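Side-chain contacts in 3-ketosteroid-delta4-5alpha-dehydrogenase (Rhodococcus jostii, PDB 4AT2), which uses bound flavin-adenine dinucleotide to dehydrogenate 3-ketosteroids, probably introducing the double bond between C4 and C5 during steroid catabolism: residues T80-G85 against A283-H288; Y49-V54 against T490-G495; P154-P159 against E310-C315; G261-N266 against A272-L277. One frame throughout, in Å; residues are numbered along the deposited sequence.

Contact 1 of 4, residues T80-G85 against A283-H288; sequences TALAGG and AAIEEH. Unlike the reference sequence in segment 80-85: Thr80 (reference Ala). With FAD (flavin-adenine dinucleotide), chain D.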
# COMPACT_ATOMS: atom_id res chain seq x y z
N THR A 80 -6.78 -14.08 19.36
CA THR A 80 -6.38 -15.47 19.16
C THR A 80 -7.45 -16.47 19.61
O THR A 80 -7.75 -17.43 18.89
CB THR A 80 -5.03 -15.77 19.85
OG1 THR A 80 -4.02 -14.88 19.33
CG2 THR A 80 -4.60 -17.21 19.60
N ALA A 81 -8.02 -16.25 20.79
CA ALA A 81 -9.01 -17.17 21.35
C ALA A 81 -10.31 -17.20 20.53
O ALA A 81 -11.12 -18.13 20.65
CB ALA A 81 -9.29 -16.81 22.81
N LEU A 82 -10.51 -16.19 19.68
CA LEU A 82 -11.69 -16.10 18.81
C LEU A 82 -11.44 -16.57 17.37
O LEU A 82 -12.38 -16.66 16.56
CB LEU A 82 -12.23 -14.66 18.80
CG LEU A 82 -12.35 -13.91 20.14
CD1 LEU A 82 -12.76 -12.47 19.93
CD2 LEU A 82 -13.33 -14.60 21.08
N ALA A 83 -10.18 -16.90 17.06
CA ALA A 83 -9.76 -17.28 15.71
C ALA A 83 -10.20 -18.68 15.31
O ALA A 83 -10.50 -19.51 16.18
CB ALA A 83 -8.24 -17.17 15.59
N GLY A 84 -10.20 -18.95 14.01
CA GLY A 84 -10.51 -20.28 13.45
C GLY A 84 -9.53 -21.36 13.90
O GLY A 84 -9.88 -22.55 13.99
N GLY A 85 -8.32 -20.93 14.21
CA GLY A 85 -7.31 -21.81 14.76
C GLY A 85 -6.28 -22.30 13.77
O GLY A 85 -5.41 -23.09 14.14
N ALA A 283 -11.41 -7.14 11.82
CA ALA A 283 -10.62 -7.60 12.98
C ALA A 283 -11.50 -7.95 14.17
O ALA A 283 -12.59 -7.39 14.33
CB ALA A 283 -9.55 -6.60 13.38
N ALA A 284 -11.02 -8.87 15.00
CA ALA A 284 -11.84 -9.47 16.06
C ALA A 284 -12.11 -8.57 17.26
O ALA A 284 -13.23 -8.54 17.77
CB ALA A 284 -11.24 -10.80 16.52
N ILE A 285 -11.09 -7.84 17.71
CA ILE A 285 -11.20 -7.06 18.96
C ILE A 285 -10.79 -5.59 18.83
O ILE A 285 -9.86 -5.27 18.09
CB ILE A 285 -10.47 -7.74 20.15
CG1 ILE A 285 -8.95 -7.77 19.94
CG2 ILE A 285 -11.01 -9.16 20.38
CD1 ILE A 285 -8.14 -8.15 21.17
N GLU A 286 -11.49 -4.71 19.55
CA GLU A 286 -11.24 -3.26 19.49
C GLU A 286 -9.98 -2.79 20.22
O GLU A 286 -9.54 -1.66 20.03
CB GLU A 286 -12.47 -2.46 19.96
CG GLU A 286 -12.81 -2.56 21.44
CD GLU A 286 -13.99 -1.67 21.85
OE1 GLU A 286 -14.90 -1.43 21.02
OE2 GLU A 286 -14.00 -1.20 23.01
N GLU A 287 -9.40 -3.66 21.04
CA GLU A 287 -8.12 -3.37 21.69
C GLU A 287 -6.96 -3.29 20.69
O GLU A 287 -5.85 -2.91 21.05
CB GLU A 287 -7.84 -4.38 22.80
CG GLU A 287 -8.73 -4.23 24.03
CD GLU A 287 -10.14 -4.78 23.84
OE1 GLU A 287 -10.37 -5.56 22.90
OE2 GLU A 287 -11.02 -4.42 24.65
N HIS A 288 -7.22 -3.64 19.43
CA HIS A 288 -6.21 -3.51 18.37
C HIS A 288 -6.21 -2.08 17.89
O HIS A 288 -6.77 -1.76 16.84
CB HIS A 288 -6.52 -4.46 17.21
CG HIS A 288 -6.07 -5.90 17.45
ND1 HIS A 288 -5.68 -6.70 16.44
CD2 HIS A 288 -5.96 -6.65 18.62
CE1 HIS A 288 -5.33 -7.91 16.93
NE2 HIS A 288 -5.51 -7.88 18.26
PA FAD D . -4.09 -10.91 20.18
O1A FAD D . -4.23 -12.38 20.17
O2A FAD D . -5.27 -10.08 19.92
O5B FAD D . -3.46 -10.48 21.59
C5B FAD D . -3.16 -9.12 21.88
C4B FAD D . -3.50 -8.84 23.36
O4B FAD D . -3.01 -7.50 23.61
C3B FAD D . -5.02 -8.80 23.55
O3B FAD D . -5.38 -9.68 24.65
C2B FAD D . -5.32 -7.33 23.85
O2B FAD D . -6.43 -7.22 24.78
C1B FAD D . -4.00 -6.87 24.47
N9A FAD D . -3.78 -5.41 24.38
C8A FAD D . -4.15 -4.56 23.42
N7A FAD D . -3.72 -3.34 23.75
C5A FAD D . -3.06 -3.43 24.92
C6A FAD D . -2.44 -2.53 25.72
N6A FAD D . -2.39 -1.25 25.34
N1A FAD D . -1.86 -2.89 26.88
C2A FAD D . -1.88 -4.22 27.28
N3A FAD D . -2.53 -5.13 26.46
C4A FAD D . -3.11 -4.71 25.30
N1 FAD D . -5.27 -15.83 12.02
C2 FAD D . -4.69 -17.06 11.81
O2 FAD D . -3.48 -17.13 11.61
N3 FAD D . -5.47 -18.23 11.82
C4 FAD D . -6.86 -18.14 12.01
O4 FAD D . -7.52 -19.19 12.00
C4X FAD D . -7.45 -16.89 12.21
N5 FAD D . -8.79 -16.77 12.38
C5X FAD D . -9.35 -15.55 12.34
C6 FAD D . -10.74 -15.41 12.25
C7 FAD D . -11.34 -14.15 12.22
C7M FAD D . -12.74 -14.08 12.13
C8 FAD D . -10.53 -13.00 12.28
C8M FAD D . -11.07 -11.69 12.27
C9 FAD D . -9.15 -13.13 12.39
C9A FAD D . -8.55 -14.40 12.39
N10 FAD D . -7.20 -14.54 12.46
C10 FAD D . -6.66 -15.74 12.22
C1' FAD D . -6.30 -13.43 12.86
C2' FAD D . -5.77 -13.68 14.28
O2' FAD D . -6.91 -13.91 15.10
C3' FAD D . -4.99 -12.46 14.80
O3' FAD D . -4.26 -11.80 13.75
C4' FAD D . -4.02 -12.90 15.91
O4' FAD D . -4.78 -13.56 16.93
C5' FAD D . -3.30 -11.70 16.51
O5' FAD D . -2.35 -12.18 17.48
P FAD D . -1.66 -11.14 18.51
O1P FAD D . -0.94 -10.09 17.79
O2P FAD D . -0.95 -11.96 19.55
O3P FAD D . -2.97 -10.37 19.11
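Leu82 reaches across to Ala284 and Ile285 where two loops of the FAD-binding domain meet beside the cofactor. Its CG stands anti to the carbonyl carbon (chi1 -45°), and CD1 alone does the touching, 3.8 Å from Ile285 CG2 and 4.1 Å from Ala284 CB; the leucine and isoleucine side chains cross at about a right angle. The two branches of Ile285 divide the work: CG2 meets Leu82, while CG1, set between the backbone N and the carbonyl carbon (chi1 66°), carries CD1 to the pyrophosphate oxygen O2A of FAD. Thr80 OG1 donates to FAD O1A over 2.6 Å and accepts from the ribityl hydroxyl O4', a pairing that fixes the rotation of its hydroxyl. Gly84 N donates to flavin N5 at 3.1 Å, and Gly85 N makes a weak bond to O4; a side chain on Gly84 would be crowded by that same oxygen. The His288 ring serves the other phosphate oxygen, its ND1 being hydrogen-bonded to Ser262 OG. Its second nitrogen, NE2, points in the ring plane at the phosphate and donates to FAD O2A at 2.8 Å, nearly straight at 172°.

Contact 2 of 4, residues Y49-V54 against T490-G495; sequences YGIAGV and TSLGDG. With FAD (flavin-adenine dinucleotide), chain D.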
# COMPACT_ATOMS: atom_id res chain seq x y z
N TYR A 49 -1.64 -10.44 26.21
CA TYR A 49 -1.73 -11.86 26.52
C TYR A 49 -2.51 -12.63 25.44
O TYR A 49 -3.51 -13.32 25.73
CB TYR A 49 -2.39 -12.05 27.89
CG TYR A 49 -2.01 -13.30 28.65
CD1 TYR A 49 -1.43 -14.40 28.00
CD2 TYR A 49 -2.26 -13.40 30.02
CE1 TYR A 49 -1.09 -15.55 28.70
CE2 TYR A 49 -1.92 -14.54 30.73
CZ TYR A 49 -1.34 -15.61 30.06
OH TYR A 49 -1.02 -16.75 30.76
N GLY A 50 -2.06 -12.50 24.20
CA GLY A 50 -2.59 -13.28 23.08
C GLY A 50 -1.54 -14.29 22.66
O GLY A 50 -0.72 -14.70 23.47
N ILE A 51 -1.55 -14.69 21.39
CA ILE A 51 -0.65 -15.77 20.96
C ILE A 51 0.83 -15.40 21.07
O ILE A 51 1.63 -16.20 21.56
CB ILE A 51 -0.99 -16.31 19.54
CG1 ILE A 51 -0.10 -17.51 19.20
CG2 ILE A 51 -0.83 -15.24 18.47
CD1 ILE A 51 -0.25 -18.65 20.21
N ALA A 52 1.18 -14.20 20.61
CA ALA A 52 2.57 -13.77 20.62
C ALA A 52 3.05 -13.65 22.06
O ALA A 52 4.15 -14.09 22.40
CB ALA A 52 2.73 -12.44 19.92
N GLY A 53 2.20 -13.07 22.91
CA GLY A 53 2.56 -12.86 24.31
C GLY A 53 2.76 -14.14 25.07
O GLY A 53 3.76 -14.28 25.80
N VAL A 54 1.85 -15.10 24.91
CA VAL A 54 1.97 -16.35 25.68
C VAL A 54 3.20 -17.15 25.23
O VAL A 54 3.92 -17.69 26.08
CB VAL A 54 0.67 -17.18 25.70
CG1 VAL A 54 0.37 -17.80 24.34
CG2 VAL A 54 0.73 -18.24 26.81
N THR A 490 -1.27 -17.75 8.96
CA THR A 490 0.03 -17.07 9.00
C THR A 490 0.14 -16.14 10.19
O THR A 490 1.25 -15.87 10.66
CB THR A 490 0.34 -16.27 7.72
OG1 THR A 490 -0.76 -15.39 7.44
CG2 THR A 490 0.56 -17.22 6.54
N SER A 491 -0.99 -15.66 10.69
CA SER A 491 -0.93 -14.75 11.83
C SER A 491 -0.70 -15.50 13.14
O SER A 491 0.18 -15.11 13.94
CB SER A 491 -2.18 -13.88 11.90
OG SER A 491 -1.95 -12.92 12.91
N LEU A 492 -1.47 -16.56 13.39
CA LEU A 492 -1.19 -17.40 14.57
C LEU A 492 0.16 -18.10 14.44
O LEU A 492 0.88 -18.29 15.43
CB LEU A 492 -2.31 -18.42 14.82
CG LEU A 492 -3.72 -17.89 15.14
CD1 LEU A 492 -4.62 -19.02 15.63
CD2 LEU A 492 -3.70 -16.72 16.13
N GLY A 493 0.51 -18.47 13.21
CA GLY A 493 1.81 -19.07 12.93
C GLY A 493 2.98 -18.15 13.23
O GLY A 493 3.86 -18.50 14.03
N ASP A 494 3.02 -16.98 12.60
CA ASP A 494 4.16 -16.10 12.86
C ASP A 494 4.12 -15.47 14.26
O ASP A 494 5.17 -15.24 14.86
CB ASP A 494 4.51 -15.15 11.69
CG ASP A 494 3.65 -13.88 11.63
OD1 ASP A 494 3.19 -13.37 12.67
OD2 ASP A 494 3.51 -13.34 10.50
N GLY A 495 2.91 -15.28 14.80
CA GLY A 495 2.76 -14.75 16.16
C GLY A 495 3.34 -15.71 17.19
O GLY A 495 4.09 -15.31 18.08
PA FAD D . -4.09 -10.91 20.18
O1A FAD D . -4.23 -12.38 20.17
O2A FAD D . -5.27 -10.08 19.92
O5B FAD D . -3.46 -10.48 21.59
C5B FAD D . -3.16 -9.12 21.88
C4B FAD D . -3.50 -8.84 23.36
O4B FAD D . -3.01 -7.50 23.61
C3B FAD D . -5.02 -8.80 23.55
O3B FAD D . -5.38 -9.68 24.65
C2B FAD D . -5.32 -7.33 23.85
O2B FAD D . -6.43 -7.22 24.78
C1B FAD D . -4.00 -6.87 24.47
N9A FAD D . -3.78 -5.41 24.38
C8A FAD D . -4.15 -4.56 23.42
N7A FAD D . -3.72 -3.34 23.75
C5A FAD D . -3.06 -3.43 24.92
C6A FAD D . -2.44 -2.53 25.72
N6A FAD D . -2.39 -1.25 25.34
N1A FAD D . -1.86 -2.89 26.88
C2A FAD D . -1.88 -4.22 27.28
N3A FAD D . -2.53 -5.13 26.46
C4A FAD D . -3.11 -4.71 25.30
N1 FAD D . -5.27 -15.83 12.02
C2 FAD D . -4.69 -17.06 11.81
O2 FAD D . -3.48 -17.13 11.61
N3 FAD D . -5.47 -18.23 11.82
C4 FAD D . -6.86 -18.14 12.01
O4 FAD D . -7.52 -19.19 12.00
C4X FAD D . -7.45 -16.89 12.21
N5 FAD D . -8.79 -16.77 12.38
C5X FAD D . -9.35 -15.55 12.34
C6 FAD D . -10.74 -15.41 12.25
C7 FAD D . -11.34 -14.15 12.22
C7M FAD D . -12.74 -14.08 12.13
C8 FAD D . -10.53 -13.00 12.28
C8M FAD D . -11.07 -11.69 12.27
C9 FAD D . -9.15 -13.13 12.39
C9A FAD D . -8.55 -14.40 12.39
N10 FAD D . -7.20 -14.54 12.46
C10 FAD D . -6.66 -15.74 12.22
C1' FAD D . -6.30 -13.43 12.86
C2' FAD D . -5.77 -13.68 14.28
O2' FAD D . -6.91 -13.91 15.10
C3' FAD D . -4.99 -12.46 14.80
O3' FAD D . -4.26 -11.80 13.75
C4' FAD D . -4.02 -12.90 15.91
O4' FAD D . -4.78 -13.56 16.93
C5' FAD D . -3.30 -11.70 16.51
O5' FAD D . -2.35 -12.18 17.48
P FAD D . -1.66 -11.14 18.51
O1P FAD D . -0.94 -10.09 17.79
O2P FAD D . -0.95 -11.96 19.55
O3P FAD D . -2.97 -10.37 19.11
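Helix 490-507 meets Ile51 and Ala52 through Leu492 and Gly495, beside the cofactor. Ser491 OG, anti to its backbone N (chi1 -172°), shares a 2.7 Å hydrogen bond with FAD O3'. Leu492 N donates almost straight (175°) to flavin O2 over 2.7 Å, and the leucine side chain touches both the cofactor and Ile51: CG packs on flavin C2, while CD2 touches both FAD O4' and Ile51 CG2, 4.0 Å from the latter. With an alanine in place of Leu492, a gap is likely to open beside the ribityl chain and deprive Ile51 CG2 of its contact with CD2. At Gly495 the helices come closest, with Ala52 CA 3.3 Å from Gly495 O in a CA-H...O contact; a side chain on this glycine would press on Ile51 CG2 and clash with Ser491 O. Ala52 N meanwhile donates to FAD O2P, in keeping with a Rossmann-type dinucleotide-binding turn in which Gly50 occupies the N-cap position of helix 51-62. Ile51 also touches Leu204 and Leu208 of helix 202-214, so helix 51-62 packs against both helices.

Contact 3 of 4, residues P154-P159 against E310-C315; sequences PGWEPP and EVAFVC. With ASD (4-androstene-3-17-dione), chain B.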
# COMPACT_ATOMS: atom_id res chain seq x y z
N PRO A 154 -13.56 -27.38 -0.51
CA PRO A 154 -13.50 -25.92 -0.37
C PRO A 154 -14.24 -25.46 0.87
O PRO A 154 -15.33 -25.98 1.18
CB PRO A 154 -14.22 -25.43 -1.63
CG PRO A 154 -14.01 -26.54 -2.62
CD PRO A 154 -14.18 -27.78 -1.79
N GLY A 155 -13.66 -24.50 1.58
CA GLY A 155 -14.28 -23.94 2.78
C GLY A 155 -13.34 -22.99 3.49
O GLY A 155 -12.17 -22.88 3.13
N TRP A 156 -13.87 -22.32 4.51
CA TRP A 156 -13.11 -21.36 5.30
C TRP A 156 -12.40 -22.01 6.46
O TRP A 156 -11.38 -21.52 6.93
CB TRP A 156 -14.04 -20.27 5.81
CG TRP A 156 -14.40 -19.21 4.80
CD1 TRP A 156 -15.66 -18.95 4.25
CD2 TRP A 156 -13.51 -18.20 4.22
NE1 TRP A 156 -15.60 -17.88 3.39
CE2 TRP A 156 -14.35 -17.38 3.33
CE3 TRP A 156 -12.16 -17.88 4.35
CZ2 TRP A 156 -13.83 -16.30 2.62
CZ3 TRP A 156 -11.65 -16.80 3.62
CH2 TRP A 156 -12.47 -16.02 2.78
N GLU A 157 -12.96 -23.13 6.93
CA GLU A 157 -12.32 -23.94 7.97
C GLU A 157 -12.85 -25.38 7.93
O GLU A 157 -13.85 -25.66 7.27
CB GLU A 157 -12.49 -23.32 9.37
CG GLU A 157 -13.87 -22.81 9.70
CD GLU A 157 -13.90 -22.03 11.01
OE1 GLU A 157 -13.66 -22.63 12.08
OE2 GLU A 157 -14.16 -20.80 10.97
N PRO A 158 -12.16 -26.31 8.62
CA PRO A 158 -12.68 -27.68 8.63
C PRO A 158 -14.04 -27.69 9.34
O PRO A 158 -14.15 -27.10 10.42
CB PRO A 158 -11.62 -28.45 9.44
CG PRO A 158 -10.40 -27.59 9.41
CD PRO A 158 -10.92 -26.19 9.40
N PRO A 159 -15.07 -28.30 8.73
CA PRO A 159 -16.39 -28.41 9.38
C PRO A 159 -16.35 -29.27 10.63
O PRO A 159 -17.17 -29.08 11.54
CB PRO A 159 -17.26 -29.08 8.32
CG PRO A 159 -16.31 -29.67 7.33
CD PRO A 159 -15.13 -28.75 7.33
N GLU A 310 -5.24 -8.45 5.23
CA GLU A 310 -6.04 -9.65 5.01
C GLU A 310 -7.42 -9.18 4.54
O GLU A 310 -7.92 -8.15 5.01
CB GLU A 310 -6.17 -10.45 6.31
CG GLU A 310 -7.02 -11.71 6.19
CD GLU A 310 -8.54 -11.52 6.37
OE1 GLU A 310 -9.00 -10.45 6.84
OE2 GLU A 310 -9.29 -12.46 6.04
N VAL A 311 -8.04 -9.93 3.63
CA VAL A 311 -9.38 -9.59 3.13
C VAL A 311 -10.21 -10.86 3.01
O VAL A 311 -9.86 -11.76 2.26
CB VAL A 311 -9.34 -8.88 1.75
CG1 VAL A 311 -10.74 -8.44 1.36
CG2 VAL A 311 -8.40 -7.66 1.77
N ALA A 312 -11.31 -10.92 3.75
CA ALA A 312 -12.24 -12.04 3.68
C ALA A 312 -13.35 -11.70 2.70
O ALA A 312 -13.54 -10.54 2.36
CB ALA A 312 -12.81 -12.33 5.06
N PHE A 313 -14.09 -12.71 2.26
CA PHE A 313 -15.13 -12.56 1.25
C PHE A 313 -16.28 -13.41 1.76
O PHE A 313 -16.18 -14.63 1.80
CB PHE A 313 -14.57 -13.11 -0.08
CG PHE A 313 -15.46 -12.91 -1.27
CD1 PHE A 313 -15.80 -11.63 -1.71
CD2 PHE A 313 -15.91 -14.00 -2.02
CE1 PHE A 313 -16.59 -11.44 -2.84
CE2 PHE A 313 -16.70 -13.83 -3.14
CZ PHE A 313 -17.04 -12.55 -3.56
N VAL A 314 -17.36 -12.76 2.20
CA VAL A 314 -18.36 -13.45 3.03
C VAL A 314 -19.42 -14.20 2.23
O VAL A 314 -20.62 -13.93 2.30
CB VAL A 314 -18.97 -12.55 4.13
CG1 VAL A 314 -17.93 -12.27 5.22
CG2 VAL A 314 -19.54 -11.26 3.55
N CYS A 315 -18.96 -15.18 1.47
CA CYS A 315 -19.82 -16.10 0.75
C CYS A 315 -19.20 -17.48 0.90
O CYS A 315 -17.99 -17.62 1.03
CB CYS A 315 -19.91 -15.68 -0.72
SG CYS A 315 -21.05 -16.69 -1.70
C1 ASD B . -9.60 -14.87 8.81
C10 ASD B . -10.43 -16.00 8.17
C11 ASD B . -12.50 -14.47 7.97
C12 ASD B . -14.01 -14.23 8.19
C13 ASD B . -14.81 -15.47 7.80
C14 ASD B . -14.27 -16.67 8.58
C15 ASD B . -15.36 -17.74 8.49
C16 ASD B . -16.67 -16.94 8.64
C17 ASD B . -16.24 -15.54 8.25
C18 ASD B . -14.87 -15.64 6.27
C19 ASD B . -10.21 -16.01 6.65
C2 ASD B . -8.08 -15.04 8.68
C3 ASD B . -7.63 -16.47 8.96
C4 ASD B . -8.66 -17.53 9.09
C5 ASD B . -9.94 -17.35 8.69
C6 ASD B . -10.87 -18.56 8.71
C7 ASD B . -12.30 -18.19 9.09
C8 ASD B . -12.81 -17.02 8.25
C9 ASD B . -11.92 -15.79 8.53
O1 ASD B . -6.44 -16.73 9.09
O2 ASD B . -16.98 -14.56 8.27
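An indole whose face carries a steroid methyl while its rim leans on main-chain carbonyls is the striking feature here: the Trp156 ring meets mostly backbone atoms of residues 310-315. Its CG is anti to the carbonyl carbon (chi1 -79°) and the ring is turned (chi2 114°) with its edge toward the end of the strand. CZ2 comes 3.0 Å from Phe313 O, near the ring plane, and NE1 makes a weak hydrogen bond of 3.4 Å to Cys315 O. Between these two carbonyls the chain bends through an inverse gamma turn centred on Val314, closed by Cys315 N donating to Phe313 O. CH2 approaches Ala312 obliquely, 4.1 Å from its CA. Over the centre of one indole face sits C18 of 4-androstene-3,17-dione, and Trp156 CZ3 lies 3.4 Å from the other angular methyl, C19. Replacing this tryptophan by a serine would probably leave C18 without the indole face beneath it, C19 without its CZ3 contact and Cys315 O without its weak indole donor. Ala312 CB adds a further wall, 3.6 Å from steroid C11, and the Glu310 carboxylate lies near C1. Loop and strand thus enclose the steroid as two sides of the substrate pocket, whose Tyr486 hydrogen-bonds to the ligand.

Contact 4 of 4, residues G261-N266 against A272-L277; sequences GSFAYN and AHAPRL. With FAD (flavin-adenine dinucleotide), chain D.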
# COMPACT_ATOMS: atom_id res chain seq x y z
N GLY A 261 -1.07 -6.61 19.55
CA GLY A 261 -1.95 -6.70 18.38
C GLY A 261 -1.83 -5.56 17.40
O GLY A 261 -0.90 -4.75 17.48
N SER A 262 -2.80 -5.48 16.50
CA SER A 262 -2.69 -4.67 15.28
C SER A 262 -3.21 -3.25 15.47
O SER A 262 -3.50 -2.83 16.59
CB SER A 262 -3.45 -5.36 14.16
OG SER A 262 -4.86 -5.17 14.30
N PHE A 263 -3.32 -2.51 14.35
CA PHE A 263 -3.91 -1.17 14.36
C PHE A 263 -5.28 -1.10 13.71
O PHE A 263 -5.78 -0.01 13.43
CB PHE A 263 -2.98 -0.10 13.77
CG PHE A 263 -2.69 -0.25 12.28
CD1 PHE A 263 -1.65 -1.08 11.83
CD2 PHE A 263 -3.39 0.51 11.33
CE1 PHE A 263 -1.35 -1.17 10.47
CE2 PHE A 263 -3.08 0.42 9.98
CZ PHE A 263 -2.06 -0.42 9.54
N ALA A 264 -5.91 -2.26 13.50
CA ALA A 264 -7.15 -2.34 12.71
C ALA A 264 -8.26 -1.40 13.19
O ALA A 264 -9.05 -0.91 12.37
CB ALA A 264 -7.66 -3.77 12.67
N TYR A 265 -8.34 -1.15 14.49
CA TYR A 265 -9.40 -0.29 15.02
C TYR A 265 -9.00 1.16 15.28
O TYR A 265 -9.78 1.94 15.82
CB TYR A 265 -10.12 -0.98 16.19
CG TYR A 265 -11.03 -2.06 15.63
CD1 TYR A 265 -12.18 -1.72 14.90
CD2 TYR A 265 -10.74 -3.41 15.80
CE1 TYR A 265 -13.00 -2.70 14.36
CE2 TYR A 265 -11.57 -4.40 15.27
CZ TYR A 265 -12.70 -4.03 14.54
OH TYR A 265 -13.53 -4.99 13.99
N ASN A 266 -7.81 1.53 14.84
CA ASN A 266 -7.38 2.91 14.89
C ASN A 266 -7.73 3.61 13.57
O ASN A 266 -7.09 3.39 12.55
CB ASN A 266 -5.87 2.97 15.19
CG ASN A 266 -5.35 4.39 15.37
OD1 ASN A 266 -5.72 5.29 14.61
ND2 ASN A 266 -4.46 4.59 16.35
N ALA A 272 -4.46 6.61 7.09
CA ALA A 272 -3.10 6.98 6.70
C ALA A 272 -2.34 5.84 6.03
O ALA A 272 -1.50 6.09 5.16
CB ALA A 272 -2.32 7.47 7.92
N HIS A 273 -2.63 4.60 6.44
CA HIS A 273 -1.79 3.46 6.07
C HIS A 273 -2.45 2.39 5.26
O HIS A 273 -1.80 1.76 4.41
CB HIS A 273 -1.21 2.79 7.31
CG HIS A 273 -0.30 3.67 8.14
ND1 HIS A 273 0.81 4.26 7.64
CD2 HIS A 273 -0.33 3.99 9.49
CE1 HIS A 273 1.44 4.94 8.61
NE2 HIS A 273 0.73 4.78 9.75
N ALA A 274 -3.72 2.11 5.55
CA ALA A 274 -4.42 1.00 4.92
C ALA A 274 -5.84 1.41 4.52
O ALA A 274 -6.82 0.79 4.94
CB ALA A 274 -4.42 -0.22 5.86
N PRO A 275 -5.96 2.47 3.70
CA PRO A 275 -7.28 3.07 3.46
C PRO A 275 -8.27 2.16 2.70
O PRO A 275 -9.47 2.47 2.68
CB PRO A 275 -6.95 4.34 2.65
CG PRO A 275 -5.64 4.06 2.02
CD PRO A 275 -4.89 3.22 3.01
N ARG A 276 -7.79 1.07 2.11
CA ARG A 276 -8.71 0.11 1.48
C ARG A 276 -9.64 -0.56 2.51
O ARG A 276 -10.66 -1.17 2.13
CB ARG A 276 -7.95 -0.92 0.62
CG ARG A 276 -7.30 -0.30 -0.62
CD ARG A 276 -6.63 -1.31 -1.54
NE ARG A 276 -5.43 -1.90 -0.96
CZ ARG A 276 -4.47 -2.51 -1.66
NH1 ARG A 276 -4.56 -2.60 -2.99
NH2 ARG A 276 -3.42 -3.02 -1.04
N LEU A 277 -9.33 -0.42 3.80
CA LEU A 277 -10.17 -0.98 4.87
C LEU A 277 -11.17 0.01 5.47
O LEU A 277 -11.98 -0.37 6.32
CB LEU A 277 -9.33 -1.57 6.01
CG LEU A 277 -8.63 -2.90 5.69
CD1 LEU A 277 -7.97 -3.42 6.96
CD2 LEU A 277 -9.56 -3.94 5.08
PA FAD D . -4.09 -10.91 20.18
O1A FAD D . -4.23 -12.38 20.17
O2A FAD D . -5.27 -10.08 19.92
O5B FAD D . -3.46 -10.48 21.59
C5B FAD D . -3.16 -9.12 21.88
C4B FAD D . -3.50 -8.84 23.36
O4B FAD D . -3.01 -7.50 23.61
C3B FAD D . -5.02 -8.80 23.55
O3B FAD D . -5.38 -9.68 24.65
C2B FAD D . -5.32 -7.33 23.85
O2B FAD D . -6.43 -7.22 24.78
C1B FAD D . -4.00 -6.87 24.47
N9A FAD D . -3.78 -5.41 24.38
C8A FAD D . -4.15 -4.56 23.42
N7A FAD D . -3.72 -3.34 23.75
C5A FAD D . -3.06 -3.43 24.92
C6A FAD D . -2.44 -2.53 25.72
N6A FAD D . -2.39 -1.25 25.34
N1A FAD D . -1.86 -2.89 26.88
C2A FAD D . -1.88 -4.22 27.28
N3A FAD D . -2.53 -5.13 26.46
C4A FAD D . -3.11 -4.71 25.30
N1 FAD D . -5.27 -15.83 12.02
C2 FAD D . -4.69 -17.06 11.81
O2 FAD D . -3.48 -17.13 11.61
N3 FAD D . -5.47 -18.23 11.82
C4 FAD D . -6.86 -18.14 12.01
O4 FAD D . -7.52 -19.19 12.00
C4X FAD D . -7.45 -16.89 12.21
N5 FAD D . -8.79 -16.77 12.38
C5X FAD D . -9.35 -15.55 12.34
C6 FAD D . -10.74 -15.41 12.25
C7 FAD D . -11.34 -14.15 12.22
C7M FAD D . -12.74 -14.08 12.13
C8 FAD D . -10.53 -13.00 12.28
C8M FAD D . -11.07 -11.69 12.27
C9 FAD D . -9.15 -13.13 12.39
C9A FAD D . -8.55 -14.40 12.39
N10 FAD D . -7.20 -14.54 12.46
C10 FAD D . -6.66 -15.74 12.22
C1' FAD D . -6.30 -13.43 12.86
C2' FAD D . -5.77 -13.68 14.28
O2' FAD D . -6.91 -13.91 15.10
C3' FAD D . -4.99 -12.46 14.80
O3' FAD D . -4.26 -11.80 13.75
C4' FAD D . -4.02 -12.90 15.91
O4' FAD D . -4.78 -13.56 16.93
C5' FAD D . -3.30 -11.70 16.51
O5' FAD D . -2.35 -12.18 17.48
P FAD D . -1.66 -11.14 18.51
O1P FAD D . -0.94 -10.09 17.79
O2P FAD D . -0.95 -11.96 19.55
O3P FAD D . -2.97 -10.37 19.11
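This contact belongs to the loop that leaves the FAD-binding parallel sheet after strand 255-258, where an ST turn and a type I beta turn lead into helix 267-273. Phe263, in the beta turn, reaches over to the far end of that short helix. With CG between the backbone N and the carbonyl carbon (chi1 66°), its ring is delivered to His273 and Ala274. The imidazole directs its edge toward the phenyl face in an offset edge-to-face pair, centroids 5.9 Å apart and planes at 76°. Phe263 CZ and CE2 also lie 4.0 Å from His273 CB, and CE2 packs 4.4 Å from Ala274 CB, both approaches being oblique to the ring. Met306 touches both aromatic side chains, and Leu303 of the second subunit packs on His273, placing this cluster close to the dimer interface. At the other end, Gly261 CA passes 3.6 Å from FAD O1P. Between the two, the ST turn is closed by Ala264 N, which donates to Ser262 OG over 3.2 Å at 166°.

Overall arrangement
From the N terminus, the Rossmann-type turn at 49-54 comes first, and contact 2 closes the longest loop by bringing in helix 490-507 from near the C terminus; the other three contacts all lie within it. Contact 1 follows, joining the loop before strand 87-88 to the one before helix 291-297. Contact 3 starts inside contact 1 and ends beyond it, so these two cross, tying the cofactor-binding region to the steroid pocket. Contact 4 is local and falls within the spans of both. In space, contact 1 touches each of the others: Thr80 OG1 meets Ile51 N, Ala283 O meets Tyr265 OH, and Gly84 packs near Glu157. Contacts 1, 2 and 4 share the FAD.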